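Local coordinates for sensor protein (Vibrio cholerae O1 biovar El Tor, PDB 3MXQ) that probably serves as a sensor histidine kinase that passes phosphate from ATP to a histidine, this chain being its N-terminal PAS sensor region, at residues 48-51 / 52-56; 78-81 / 82-86. All blocks are in the same frame, centred on the assembly; numbering follows the deposited sequence.

Contact 1: residues 48-51 / 52-56; sequences NEYF and ESRVI
N48 opens the short helix 49-53 by giving its carbonyl O to E52 N (3.2 Å, 168° at the hydrogen). Its side-chain OD1 serves a different purpose, bonding S25 of the second subunit. E49 adds the next helical bond, from S53 N to E49 O, while its carboxylate forms a salt bridge with R54 of the second subunit. Y50 works at both ends: its carbonyl O receives S53 OG at 2.8 Å, the hydroxyl standing above the carbonyl plane, and its phenol meets R54. R54 lays CD over the Y50 ring, an off-centre CH-pi contact 4.1 Å from the ring centroid; the bend at chi3 (37°) turns the guanidinium back towards the hydroxyl. The guanidinium stands almost perpendicular to the ring, and R54 NH1 donates to Y50 OH at 3.1 Å through a bent bond. F51 turns to the protein interior, its CE2 lying 3.9 Å from V55 CG1, and its carbonyl O accepts R54 N. In this PAS domain, R54 is thus held by Y50 and D143, while Y50 OH also hydrogen-bonds E49 of the second subunit; the D143 carboxylate probably stabilises the charge of R54 beside the subunit interface.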
loop_
_atom_site.group_PDB
_atom_site.type_symbol
_atom_site.label_atom_id
_atom_site.label_comp_id
_atom_site.label_asym_id
_atom_site.label_seq_id
_atom_site.Cartn_x
_atom_site.Cartn_y
_atom_site.Cartn_z
ATOM N N ASN A 48 9.706 12.460 1.544
ATOM C CA ASN A 48 9.114 11.774 0.378
ATOM C C ASN A 48 9.637 12.176 -0.974
ATOM O O ASN A 48 9.932 13.345 -1.210
ATOM C CB ASN A 48 7.650 12.173 0.282
ATOM C CG ASN A 48 6.745 11.125 0.758
ATOM O OD1 ASN A 48 7.180 10.090 1.245
ATOM N ND2 ASN A 48 5.459 11.372 0.627
ATOM N N GLU A 49 9.654 11.212 -1.884
ATOM C CA GLU A 49 9.783 11.465 -3.319
ATOM C C GLU A 49 8.571 12.284 -3.758
ATOM O O GLU A 49 8.703 13.229 -4.512
ATOM C CB GLU A 49 9.850 10.130 -4.094
ATOM C CG GLU A 49 10.330 10.235 -5.556
ATOM C CD GLU A 49 10.606 8.862 -6.224
ATOM O OE1 GLU A 49 10.690 7.820 -5.508
ATOM O OE2 GLU A 49 10.745 8.833 -7.481
ATOM N N TYR A 50 7.396 11.923 -3.255
ATOM C CA TYR A 50 6.162 12.608 -3.597
ATOM C C TYR A 50 6.175 14.082 -3.179
ATOM O O TYR A 50 5.612 14.925 -3.879
ATOM C CB TYR A 50 4.969 11.885 -2.985
ATOM C CG TYR A 50 3.644 12.404 -3.470
ATOM C CD1 TYR A 50 3.151 12.051 -4.722
ATOM C CD2 TYR A 50 2.879 13.255 -2.678
ATOM C CE1 TYR A 50 1.927 12.535 -5.179
ATOM C CE2 TYR A 50 1.647 13.745 -3.112
ATOM C CZ TYR A 50 1.178 13.382 -4.363
ATOM O OH TYR A 50 -0.031 13.872 -4.807
ATOM N N PHE A 51 6.813 14.380 -2.046
ATOM C CA PHE A 51 6.997 15.752 -1.563
ATOM C C PHE A 51 7.880 16.530 -2.527
ATOM O O PHE A 51 7.497 17.618 -2.954
ATOM C CB PHE A 51 7.620 15.739 -0.159
ATOM C CG PHE A 51 7.591 17.073 0.564
ATOM C CD1 PHE A 51 6.717 17.285 1.617
ATOM C CD2 PHE A 51 8.473 18.089 0.235
ATOM C CE1 PHE A 51 6.698 18.509 2.303
ATOM C CE2 PHE A 51 8.452 19.317 0.918
ATOM C CZ PHE A 51 7.570 19.519 1.944
ATOM N N GLU A 52 9.042 15.965 -2.875
ATOM C CA GLU A 52 9.986 16.593 -3.814
ATOM C C GLU A 52 9.306 16.992 -5.102
ATOM O O GLU A 52 9.454 18.121 -5.558
ATOM C CB GLU A 52 11.131 15.659 -4.191
ATOM C CG GLU A 52 12.015 15.212 -3.053
ATOM C CD GLU A 52 13.110 14.246 -3.507
ATOM O OE1 GLU A 52 13.825 14.579 -4.492
ATOM O OE2 GLU A 52 13.262 13.168 -2.871
ATOM N N SER A 53 8.572 16.054 -5.684
ATOM C CA SER A 53 7.980 16.234 -6.989
ATOM C C SER A 53 7.010 17.413 -7.021
ATOM O O SER A 53 6.750 17.979 -8.089
ATOM C CB SER A 53 7.288 14.946 -7.446
ATOM O OG SER A 53 6.192 14.622 -6.608
ATOM N N ARG A 54 6.510 17.814 -5.857
ATOM C CA ARG A 54 5.497 18.865 -5.808
ATOM C C ARG A 54 5.989 20.221 -5.298
ATOM O O ARG A 54 5.223 21.171 -5.199
ATOM C CB ARG A 54 4.271 18.367 -5.055
ATOM C CG ARG A 54 3.646 17.157 -5.760
ATOM C CD ARG A 54 2.310 16.755 -5.184
ATOM N NE ARG A 54 1.548 17.932 -4.800
ATOM C CZ ARG A 54 0.439 17.899 -4.073
ATOM N NH1 ARG A 54 -0.064 16.740 -3.662
ATOM N NH2 ARG A 54 -0.166 19.039 -3.760
ATOM N N VAL A 55 7.273 20.317 -4.997
ATOM C CA VAL A 55 7.864 21.585 -4.628
ATOM C C VAL A 55 8.935 21.926 -5.636
ATOM O O VAL A 55 9.391 21.054 -6.383
ATOM C CB VAL A 55 8.456 21.570 -3.201
ATOM C CG1 VAL A 55 7.353 21.487 -2.177
ATOM C CG2 VAL A 55 9.436 20.426 -3.015
ATOM N N ILE A 56 9.324 23.198 -5.659
ATOM C CA ILE A 56 10.398 23.670 -6.532
ATOM C C ILE A 56 11.731 23.016 -6.190
ATOM O O ILE A 56 12.566 22.802 -7.060
ATOM C CB ILE A 56 10.538 25.196 -6.491
ATOM C CG1 ILE A 56 10.478 25.705 -5.045
ATOM C CG2 ILE A 56 9.465 25.837 -7.358
ATOM C CD1 ILE A 56 10.475 27.232 -4.912
#

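Contact 2: residues 78-81 / 82-86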
loop_
_atom_site.group_PDB
_atom_site.type_symbol
_atom_site.label_atom_id
_atom_site.label_comp_id
_atom_site.label_asym_id
_atom_site.label_seq_id
_atom_site.Cartn_x
_atom_site.Cartn_y
_atom_site.Cartn_z
ATOM N N LEU A 78 2.839 26.940 9.766
ATOM C CA LEU A 78 3.638 25.759 10.043
ATOM C C LEU A 78 4.249 25.734 11.434
ATOM O O LEU A 78 4.246 24.686 12.089
ATOM C CB LEU A 78 4.748 25.616 9.003
ATOM C CG LEU A 78 4.527 24.583 7.898
ATOM C CD1 LEU A 78 5.757 24.474 7.000
ATOM C CD2 LEU A 78 4.188 23.233 8.500
ATOM N N LYS A 79 4.789 26.870 11.876
ATOM C CA LYS A 79 5.367 26.971 13.207
ATOM C C LYS A 79 4.312 26.762 14.286
ATOM O O LYS A 79 4.578 26.112 15.299
ATOM C CB LYS A 79 6.076 28.302 13.407
ATOM C CG LYS A 79 6.994 28.326 14.633
ATOM C CD LYS A 79 7.780 29.630 14.738
ATOM C CE LYS A 79 8.859 29.541 15.796
ATOM N NZ LYS A 79 8.296 29.657 17.167
ATOM N N ARG A 80 3.110 27.290 14.069
ATOM C CA ARG A 80 2.055 27.102 15.048
ATOM C C ARG A 80 1.661 25.630 15.131
ATOM O O ARG A 80 1.412 25.099 16.207
ATOM C CB ARG A 80 0.837 27.986 14.766
ATOM C CG ARG A 80 -0.169 27.991 15.916
ATOM C CD ARG A 80 -1.309 28.959 15.710
ATOM N NE ARG A 80 -0.893 30.355 15.914
ATOM C CZ ARG A 80 -0.615 30.910 17.101
ATOM N NH1 ARG A 80 -0.674 30.197 18.222
ATOM N NH2 ARG A 80 -0.250 32.179 17.167
ATOM N N LYS A 81 1.618 24.975 13.983
ATOM C CA LYS A 81 1.295 23.574 13.931
ATOM C C LYS A 81 2.380 22.715 14.568
ATOM O O LYS A 81 2.079 21.853 15.393
ATOM C CB LYS A 81 1.046 23.157 12.497
ATOM C CG LYS A 81 -0.177 23.773 11.906
ATOM C CD LYS A 81 -1.390 23.379 12.696
ATOM C CE LYS A 81 -2.620 23.423 11.813
ATOM N NZ LYS A 81 -3.743 22.635 12.391
ATOM N N ILE A 82 3.634 22.951 14.202
ATOM C CA ILE A 82 4.725 22.153 14.742
ATOM C C ILE A 82 4.888 22.398 16.240
ATOM O O ILE A 82 5.117 21.471 17.018
ATOM C CB ILE A 82 6.031 22.424 13.998
ATOM C CG1 ILE A 82 5.904 21.965 12.542
ATOM C CG2 ILE A 82 7.197 21.689 14.657
ATOM C CD1 ILE A 82 6.806 22.714 11.600
ATOM N N ASP A 83 4.740 23.653 16.646
ATOM C CA ASP A 83 4.888 24.004 18.050
ATOM C C ASP A 83 3.777 23.417 18.907
ATOM O O ASP A 83 4.035 22.971 20.024
ATOM C CB ASP A 83 5.030 25.511 18.215
ATOM C CG ASP A 83 6.397 26.012 17.757
ATOM O OD1 ASP A 83 7.231 25.180 17.344
ATOM O OD2 ASP A 83 6.655 27.233 17.804
ATOM N N THR A 84 2.561 23.374 18.364
ATOM C CA THR A 84 1.440 22.720 19.030
ATOM C C THR A 84 1.825 21.291 19.391
ATOM O O THR A 84 1.744 20.897 20.552
ATOM C CB THR A 84 0.159 22.772 18.173
ATOM O OG1 THR A 84 -0.178 24.141 17.943
ATOM C CG2 THR A 84 -1.015 22.110 18.869
ATOM N N ALA A 85 2.291 20.539 18.405
ATOM C CA ALA A 85 2.751 19.190 18.642
ATOM C C ALA A 85 3.803 19.157 19.741
ATOM O O ALA A 85 3.748 18.309 20.629
ATOM C CB ALA A 85 3.304 18.584 17.356
ATOM N N LEU A 86 4.745 20.094 19.681
ATOM C CA LEU A 86 5.893 20.086 20.577
ATOM C C LEU A 86 5.513 20.342 22.023
ATOM O O LEU A 86 6.166 19.814 22.926
ATOM C CB LEU A 86 6.965 21.084 20.127
ATOM C CG LEU A 86 7.764 20.775 18.855
ATOM C CD1 LEU A 86 8.659 21.939 18.466
ATOM C CD2 LEU A 86 8.594 19.518 19.005
#
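I82 lies against L78 one turn back, a worked case of a helix with one face for the core and another for water. On the packed face the two side chains cross at a slant, L78 CD2 and I82 CD1 being 4.1 Å apart. I82 also folds back along the helix: with CG1 set beside its own backbone N (chi1 -65°), CD1 comes within 3.3 Å of L78 O, the same carbonyl that takes the I82 amide. A85 continues this buried side, and its N bonds K81 O (3.3 Å).

The outer face is polar. The lysine chain of K79 runs extended until chi4, where a turn of -77° brings NZ round to D83. K79 NZ meets D83 OD2 at 3.0 Å, nearly in line with the carboxylate C-O bond, giving an i to i+4 salt bridge between a lysine exposed to solvent and a partly covered aspartate. The other oxygen, OD1, is held by Y42, which should help fix the rotation of the carboxylate. Farther round, T84 doubles up on one acceptor: its OG1 and N both donate to R80 O, from opposite faces of the carbonyl plane, the amide at 3.0 Å.

K81 sends its amine to S94, and its side chain, like A85, touches strand 118-128. L78 and I82 rest on strand 134-145, with helix 67-70 beside L78, so helix 75-88 packs across the antiparallel PAS sheet.

How the contacts relate
From the N terminus, the chain runs through helix 13-31 and the paired strands 34-39 and 44-47 before reaching contact 1, which lies on the short helix 49-53. Helices 59-62 and 67-70 then lead to contact 2 in the middle of helix 75-88. Each contact joins residues about one turn apart in a continuous stretch and closes no long loop; they follow in series, neither nested nor crossed. The centres of contacts 1 and 2 lie about 22 Å apart, on opposite sides of the chain's centre. Strand 134-145 links them, meeting contact 1 through D143 and contact 2 through L139 and V137. Contact 1 also faces the second subunit; contact 2 touches no other chain of the assembly.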